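Local coordinates for cellulosomal scaffoldin adaptor protein B (Acetivibrio cellulolyticus, PDB 3BWZ) that serves as an adaptor scaffoldin of the cellulosome, here represented by a type II cohesin module, a kind of domain that recognises dockerin modules, at residues Pro50-Met63 and Gln78-Asn90. Residues are numbered along the deposited sequence; the frame is centred on the assembly and turned at random.
Sequences PVTSSGVAYTKSTM and QVADNDLEKGILN. With NO3 (nitrate ion), chain B.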
ATOM      1  N   PRO A  50       0.476 -10.440   7.306  1.00  6.64           N
ATOM      2  CA  PRO A  50       0.991 -10.174   5.964  1.00  6.63           C
ATOM      3  C   PRO A  50       1.944 -11.288   5.532  1.00  7.24           C
ATOM      4  O   PRO A  50       2.826 -11.715   6.304  1.00  7.65           O
ATOM      5  CB  PRO A  50       1.700  -8.821   6.126  1.00  8.05           C
ATOM      6  CG  PRO A  50       2.087  -8.767   7.546  1.00  9.36           C
ATOM      7  CD  PRO A  50       1.023  -9.496   8.299  1.00  7.45           C
ATOM      8  N   VAL A  51       1.782 -11.729   4.292  1.00  7.07           N
ATOM      9  CA  VAL A  51       2.550 -12.800   3.687  1.00  7.64           C
ATOM     10  C   VAL A  51       2.955 -12.381   2.280  1.00  7.85           C
ATOM     11  O   VAL A  51       2.258 -11.620   1.611  1.00  8.21           O
ATOM     12  CB  VAL A  51       1.757 -14.121   3.635  1.00  8.72           C
ATOM     13  CG1 VAL A  51       1.454 -14.600   5.055  1.00  9.57           C
ATOM     14  CG2 VAL A  51       0.487 -13.998   2.788  1.00 10.59           C
ATOM     15  N   THR A  52       4.094 -12.889   1.833  1.00  8.06           N
ATOM     16  CA  THR A  52       4.567 -12.650   0.468  1.00  8.58           C
ATOM     17  C   THR A  52       3.717 -13.424  -0.535  1.00  9.93           C
ATOM     18  O   THR A  52       2.912 -14.292  -0.189  1.00 11.17           O
ATOM     19  CB  THR A  52       6.024 -13.059   0.321  1.00  9.52           C
ATOM     20  OG1 THR A  52       6.100 -14.494   0.365  1.00 10.40           O
ATOM     21  CG2 THR A  52       6.912 -12.406   1.381  1.00 10.78           C
ATOM     22  N   SER A  53       3.910 -13.127  -1.808  1.00 11.23           N
ATOM     23  CA  SER A  53       3.224 -13.839  -2.880  1.00 13.00           C
ATOM     24  C   SER A  53       3.610 -15.319  -2.911  1.00 13.99           C
ATOM     25  O   SER A  53       2.880 -16.132  -3.460  1.00 17.30           O
ATOM     26  CB  SER A  53       3.495 -13.139  -4.238  1.00 15.99           C
ATOM     27  OG  SER A  53       4.827 -13.410  -4.550  0.50 16.55           O
ATOM     28  N   SER A  54       4.751 -15.669  -2.319  1.00 13.49           N
ATOM     29  CA  SER A  54       5.173 -17.064  -2.168  1.00 15.61           C
ATOM     30  C   SER A  54       4.605 -17.721  -0.897  1.00 16.13           C
ATOM     31  O   SER A  54       4.843 -18.897  -0.661  1.00 19.65           O
ATOM     32  CB  SER A  54       6.695 -17.150  -2.162  1.00 18.32           C
ATOM     33  OG  SER A  54       7.219 -16.661  -3.390  1.00 26.83           O
ATOM     34  N   GLY A  55       3.873 -16.972  -0.077  0.50 14.15           N
ATOM     35  CA  GLY A  55       3.202 -17.511   1.121  0.50 13.67           C
ATOM     36  C   GLY A  55       3.922 -17.290   2.454  0.50 11.52           C
ATOM     37  O   GLY A  55       3.382 -17.601   3.538  0.50 10.99           O
ATOM     38  N   VAL A  56       5.124 -16.732   2.393  1.00 10.51           N
ATOM     39  CA  VAL A  56       5.972 -16.641   3.568  1.00  9.71           C
ATOM     40  C   VAL A  56       5.628 -15.382   4.361  1.00  8.68           C
ATOM     41  O   VAL A  56       5.455 -14.294   3.810  1.00  9.64           O
ATOM     42  CB  VAL A  56       7.455 -16.682   3.160  1.00 11.80           C
ATOM     43  CG1 VAL A  56       8.352 -16.572   4.368  1.00 14.37           C
ATOM     44  CG2 VAL A  56       7.753 -17.937   2.348  1.00 13.93           C
ATOM     45  N   ALA A  57       5.570 -15.499   5.684  1.00  8.66           N
ATOM     46  CA  ALA A  57       5.279 -14.364   6.541  1.00  8.64           C
ATOM     47  C   ALA A  57       6.273 -13.237   6.330  1.00  8.66           C
ATOM     48  O   ALA A  57       7.477 -13.454   6.266  1.00  9.47           O
ATOM     49  CB  ALA A  57       5.297 -14.775   7.990  1.00 11.31           C
ATOM     50  N   TYR A  58       5.779 -12.010   6.276  1.00  8.23           N
ATOM     51  CA  TYR A  58       6.674 -10.851   6.322  1.00  8.47           C
ATOM     52  C   TYR A  58       7.471 -10.894   7.600  1.00  8.52           C
ATOM     53  O   TYR A  58       6.930 -11.233   8.651  1.00  9.90           O
ATOM     54  CB  TYR A  58       5.898  -9.535   6.359  1.00  8.63           C
ATOM     55  CG  TYR A  58       5.335  -9.019   5.053  1.00  7.98           C
ATOM     56  CD1 TYR A  58       4.999  -9.861   3.995  1.00  7.72           C
ATOM     57  CD2 TYR A  58       5.096  -7.657   4.891  1.00  8.77           C
ATOM     58  CE1 TYR A  58       4.453  -9.364   2.827  1.00  8.52           C
ATOM     59  CE2 TYR A  58       4.554  -7.160   3.729  1.00  8.68           C
ATOM     60  CZ  TYR A  58       4.211  -8.010   2.707  1.00  8.08           C
ATOM     61  OH  TYR A  58       3.630  -7.486   1.558  1.00 10.32           O
ATOM     62  N   THR A  59       8.734 -10.468   7.497  1.00  8.45           N
ATOM     63  CA  THR A  59       9.555 -10.126   8.652  1.00  8.76           C
ATOM     64  C   THR A  59       9.434  -8.615   8.899  1.00  9.09           C
ATOM     65  O   THR A  59       8.696  -7.913   8.223  1.00  9.93           O
ATOM     66  CB  THR A  59      11.026 -10.446   8.391  1.00 10.18           C
ATOM     67  OG1 THR A  59      11.508  -9.487   7.444  1.00 11.58           O
ATOM     68  CG2 THR A  59      11.201 -11.873   7.887  1.00 13.59           C
ATOM     69  N   LYS A  60      10.212  -8.116   9.850  1.00  9.89           N
ATOM     70  CA  LYS A  60      10.282  -6.695  10.133  1.00 10.65           C
ATOM     71  C   LYS A  60      10.835  -5.866   8.982  1.00  9.60           C
ATOM     72  O   LYS A  60      10.773  -4.657   9.053  1.00 10.99           O
ATOM     73  CB  LYS A  60      11.095  -6.454  11.408  1.00 13.04           C
ATOM     74  CG  LYS A  60      10.484  -6.975  12.696  1.00 19.25           C
ATOM     75  CD  LYS A  60      11.486  -6.816  13.842  1.00 21.87           C
ATOM     76  CE  LYS A  60      11.227  -7.758  14.979  1.00 25.34           C
ATOM     77  NZ  LYS A  60      12.415  -7.837  15.867  1.00 28.51           N
ATOM     78  N   SER A  61      11.395  -6.492   7.956  1.00  9.37           N
ATOM     79  CA  SER A  61      11.989  -5.770   6.824  0.50  9.95           C
ATOM     80  C   SER A  61      11.375  -6.072   5.461  1.00  8.80           C
ATOM     81  O   SER A  61      11.795  -5.495   4.479  1.00 10.04           O
ATOM     82  CB  SER A  61      13.503  -6.028   6.761  0.50 12.85           C
ATOM     83  OG  SER A  61      13.817  -7.394   6.575  0.50 17.46           O
ATOM     84  N   THR A  62      10.384  -6.963   5.394  1.00  9.28           N
ATOM     85  CA  THR A  62       9.857  -7.369   4.104  1.00  8.50           C
ATOM     86  C   THR A  62       9.099  -6.229   3.416  1.00  7.72           C
ATOM     87  O   THR A  62       8.251  -5.575   4.007  1.00  8.06           O
ATOM     88  CB  THR A  62       8.906  -8.560   4.244  1.00  8.64           C
ATOM     89  OG1 THR A  62       9.560  -9.614   4.975  1.00  9.53           O
ATOM     90  CG2 THR A  62       8.380  -9.051   2.924  1.00  9.38           C
ATOM     91  N   MET A  63       9.418  -6.046   2.145  1.00  7.74           N
ATOM     92  CA  MET A  63       8.751  -5.092   1.305  0.50  7.76           C
ATOM     93  C   MET A  63       7.448  -5.693   0.728  1.00  8.01           C
ATOM     94  O   MET A  63       7.392  -6.872   0.432  1.00  9.12           O
ATOM     95  CB  MET A  63       9.740  -4.726   0.201  0.50  9.25           C
ATOM     96  CG  MET A  63       9.361  -3.590  -0.662  0.50  7.13           C
ATOM     97  SD  MET A  63       9.550  -2.036   0.217  0.50  6.54           S
ATOM     98  CE  MET A  63       8.626  -0.958  -0.878  0.50  8.72           C
ATOM     99  N   GLN A  78      13.680   0.855  -2.497  1.00  9.49           N
ATOM    100  CA  GLN A  78      12.620   0.199  -1.732  1.00 10.86           C
ATOM    101  C   GLN A  78      13.135  -0.127  -0.355  1.00  9.76           C
ATOM    102  O   GLN A  78      14.194  -0.753  -0.230  1.00 12.82           O
ATOM    103  CB  GLN A  78      12.252  -1.151  -2.381  1.00 13.55           C
ATOM    104  CG  GLN A  78      11.707  -1.076  -3.745  1.00 14.63           C
ATOM    105  CD  GLN A  78      10.958  -2.303  -4.071  1.00 15.18           C
ATOM    106  OE1 GLN A  78       9.743  -2.335  -3.901  1.00 18.30           O
ATOM    107  NE2 GLN A  78      11.656  -3.339  -4.526  1.00 21.37           N
ATOM    108  N   VAL A  79      12.415   0.287   0.679  1.00  8.94           N
ATOM    109  CA  VAL A  79      12.751  -0.102   2.028  1.00  9.05           C
ATOM    110  C   VAL A  79      11.481  -0.180   2.843  1.00  7.57           C
ATOM    111  O   VAL A  79      10.525   0.567   2.600  1.00  8.23           O
ATOM    112  CB  VAL A  79      13.790   0.821   2.666  1.00 12.70           C
ATOM    113  CG1 VAL A  79      13.244   2.155   2.884  1.00 17.43           C
ATOM    114  CG2 VAL A  79      14.340   0.213   3.949  1.00 16.93           C
ATOM    115  N   ALA A  80      11.479  -1.082   3.805  1.00  7.87           N
ATOM    116  CA  ALA A  80      10.352  -1.287   4.694  1.00  7.09           C
ATOM    117  C   ALA A  80      10.810  -1.482   6.113  1.00  7.34           C
ATOM    118  O   ALA A  80      11.855  -2.080   6.364  1.00  9.29           O
ATOM    119  CB  ALA A  80       9.500  -2.497   4.254  1.00  8.53           C
ATOM    120  N   ASP A  81       9.978  -1.032   7.040  1.00  7.32           N
ATOM    121  CA  ASP A  81      10.130  -1.343   8.457  1.00  7.90           C
ATOM    122  C   ASP A  81       8.742  -1.647   9.002  1.00  7.70           C
ATOM    123  O   ASP A  81       7.840  -0.810   8.936  1.00  8.69           O
ATOM    124  CB  ASP A  81      10.785  -0.208   9.238  1.00  8.49           C
ATOM    125  CG  ASP A  81      11.056  -0.595  10.669  1.00 10.60           C
ATOM    126  OD1 ASP A  81      11.767  -1.593  10.887  1.00 14.48           O
ATOM    127  OD2 ASP A  81      10.537   0.043  11.583  1.00 12.50           O
ATOM    128  N   ASN A  82       8.575  -2.874   9.493  1.00  7.67           N
ATOM    129  CA  ASN A  82       7.290  -3.360   9.915  1.00  7.89           C
ATOM    130  C   ASN A  82       7.320  -3.715  11.390  1.00  8.50           C
ATOM    131  O   ASN A  82       8.270  -4.329  11.860  1.00 10.98           O
ATOM    132  CB  ASN A  82       6.936  -4.614   9.121  1.00  7.92           C
ATOM    133  CG  ASN A  82       7.085  -4.421   7.629  1.00  7.21           C
ATOM    134  OD1 ASN A  82       6.656  -3.396   7.093  1.00  7.92           O
ATOM    135  ND2 ASN A  82       7.675  -5.421   6.938  1.00  8.07           N
ATOM    136  N   ASP A  83       6.271  -3.348  12.104  1.00  9.19           N
ATOM    137  CA  ASP A  83       6.066  -3.774  13.485  1.00  9.26           C
ATOM    138  C   ASP A  83       4.947  -4.800  13.453  1.00  9.15           C
ATOM    139  O   ASP A  83       3.769  -4.452  13.348  1.00  9.87           O
ATOM    140  CB  ASP A  83       5.728  -2.593  14.377  1.00 10.72           C
ATOM    141  CG  ASP A  83       5.616  -2.976  15.829  1.00 12.74           C
ATOM    142  OD1 ASP A  83       5.277  -4.138  16.137  1.00 13.18           O
ATOM    143  OD2 ASP A  83       5.832  -2.102  16.684  1.00 17.23           O
ATOM    144  N   LEU A  84       5.334  -6.060  13.466  1.00  9.26           N
ATOM    145  CA  LEU A  84       4.395  -7.159  13.316  1.00  9.98           C
ATOM    146  C   LEU A  84       3.564  -7.402  14.571  1.00 10.78           C
ATOM    147  O   LEU A  84       2.512  -8.000  14.490  1.00 11.98           O
ATOM    148  CB  LEU A  84       5.133  -8.423  12.915  1.00 11.34           C
ATOM    149  CG  LEU A  84       5.963  -8.308  11.651  1.00 12.33           C
ATOM    150  CD1 LEU A  84       6.781  -9.573  11.489  1.00 15.51           C
ATOM    151  CD2 LEU A  84       5.103  -8.035  10.401  1.00 13.35           C
ATOM    152  N   GLU A  85       4.023  -6.909  15.717  1.00 11.69           N
ATOM    153  CA  GLU A  85       3.251  -7.024  16.957  1.00 11.99           C
ATOM    154  C   GLU A  85       2.144  -5.998  17.017  1.00 12.28           C
ATOM    155  O   GLU A  85       1.077  -6.282  17.547  1.00 13.85           O
ATOM    156  CB  GLU A  85       4.172  -6.876  18.155  1.00 14.81           C
ATOM    157  CG  GLU A  85       5.087  -8.081  18.324  1.00 21.47           C
ATOM    158  CD  GLU A  85       4.349  -9.360  18.676  1.00 32.90           C
ATOM    159  OE1 GLU A  85       3.323  -9.286  19.383  1.00 40.99           O
ATOM    160  OE2 GLU A  85       4.796 -10.447  18.249  1.00 40.40           O
ATOM    161  N   LYS A  86       2.396  -4.796  16.501  1.00 12.15           N
ATOM    162  CA  LYS A  86       1.394  -3.733  16.500  1.00 12.74           C
ATOM    163  C   LYS A  86       0.554  -3.711  15.214  1.00 11.32           C
ATOM    164  O   LYS A  86      -0.491  -3.112  15.178  1.00 13.72           O
ATOM    165  CB  LYS A  86       2.048  -2.360  16.728  1.00 14.49           C
ATOM    166  CG  LYS A  86       2.776  -2.242  18.065  1.00 18.34           C
ATOM    167  CD  LYS A  86       3.117  -0.796  18.411  1.00 21.75           C
ATOM    168  CE  LYS A  86       3.994  -0.693  19.641  1.00 25.05           C
ATOM    169  NZ  LYS A  86       5.307  -1.376  19.430  1.00 30.95           N
ATOM    170  N   GLY A  87       1.047  -4.341  14.165  1.00 10.39           N
ATOM    171  CA  GLY A  87       0.370  -4.338  12.877  1.00  9.45           C
ATOM    172  C   GLY A  87       0.601  -3.075  12.081  1.00  9.66           C
ATOM    173  O   GLY A  87      -0.348  -2.503  11.542  1.00 10.10           O
ATOM    174  N   ILE A  88       1.870  -2.665  11.939  1.00  8.73           N
ATOM    175  CA  ILE A  88       2.208  -1.455  11.191  1.00  9.09           C
ATOM    176  C   ILE A  88       3.217  -1.823  10.101  1.00  8.18           C
ATOM    177  O   ILE A  88       4.248  -2.419  10.399  1.00 10.07           O
ATOM    178  CB  ILE A  88       2.834  -0.357  12.092  1.00 10.15           C
ATOM    179  CG1 ILE A  88       1.892   0.043  13.227  1.00 11.86           C
ATOM    180  CG2 ILE A  88       3.236   0.873  11.241  1.00 11.85           C
ATOM    181  CD1 ILE A  88       2.607   0.787  14.339  1.00 14.86           C
ATOM    182  N   LEU A  89       2.925  -1.448   8.857  1.00  7.90           N
ATOM    183  CA  LEU A  89       3.834  -1.620   7.734  1.00  7.48           C
ATOM    184  C   LEU A  89       4.168  -0.209   7.240  1.00  7.92           C
ATOM    185  O   LEU A  89       3.289   0.509   6.768  1.00  9.62           O
ATOM    186  CB  LEU A  89       3.178  -2.408   6.586  1.00  7.29           C
ATOM    187  CG  LEU A  89       2.507  -3.732   6.962  1.00  7.97           C
ATOM    188  CD1 LEU A  89       1.866  -4.363   5.714  1.00 10.15           C
ATOM    189  CD2 LEU A  89       3.495  -4.694   7.609  1.00  9.59           C
ATOM    190  N   ASN A  90       5.433   0.172   7.325  1.00  7.96           N
ATOM    191  CA  ASN A  90       5.892   1.495   6.870  1.00  8.15           C
ATOM    192  C   ASN A  90       6.904   1.226   5.767  1.00  7.67           C
ATOM    193  O   ASN A  90       7.903   0.577   6.009  1.00  9.11           O
ATOM    194  CB  ASN A  90       6.499   2.254   8.072  1.00  8.69           C
ATOM    195  CG  ASN A  90       6.990   3.692   7.786  1.00 10.23           C
ATOM    196  OD1 ASN A  90       7.026   4.559   8.743  1.00 16.90           O
ATOM    197  ND2 ASN A  90       7.557   3.918   6.670  1.00  8.70           N
TER
HETATM  198  N   NO3 B 182       6.374 -10.208  -5.658  1.00 13.40           N
HETATM  199  O1  NO3 B 182       5.124 -10.644  -6.098  1.00 28.06           O
HETATM  200  O2  NO3 B 182       6.912 -10.820  -4.532  1.00 21.66           O
HETATM  201  O3  NO3 B 182       6.819  -8.935  -6.057  1.00 19.54           O
HETATM  202  O   HOH W   1      13.452  -3.694  10.487  1.00 33.10           O
HETATM  203  O   HOH W   2      13.461  -3.346   3.779  1.00 10.87           O
HETATM  204  O   HOH W   3       5.946  -3.819   4.360  1.00 10.86           O
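The carboxamide of Asn82 reaches into the type I beta turn Thr59-Thr62 and fastens this loop of the cohesin beta-sandwich to the edge of the hairpin formed by strands 77-83 and 88-94. Both N-H groups of ND2 are spent on turn carbonyls: Thr59 O lies 3.0 Å from Asn82 ND2 on a nearly straight bond (175°), and Thr62 O is bound on a lone pair. Because both acceptors lie in the amide plane, the carboxamide is fixed in rotation. CG sits beside the backbone N (chi1 -51°), which brings the amide up against the carbonyls of the turn while Asn82 N donates to Lys60 O, 2.9 Å away. Water 3 joins Asn82 OD1 to Thr62 O, and water 2 links Ser61 O with Ala80 N. The turn is braced from within, since Thr59 OG1 accepts from Ser61 N in an ST turn.

Toward the hydrophobic interior, the Tyr58 ring is sandwiched between Pro50 CB, over its centre, and Thr62 CG2, offset toward the rim of the opposite face; its plane is 36° from the Asn82 amide. Leu89 CD2 approaches this ring obliquely, and the Leu89 side chain also packs on Val116 of strand 111-120. At the far end, in the conformer described here, one of two modelled, Met63 bends at chi2 and crosses Gln78 at roughly a right angle; Met63 SD lies 4.1 Å from Ala80 CB and Met63 CG 3.5 Å from Gln78 OE1.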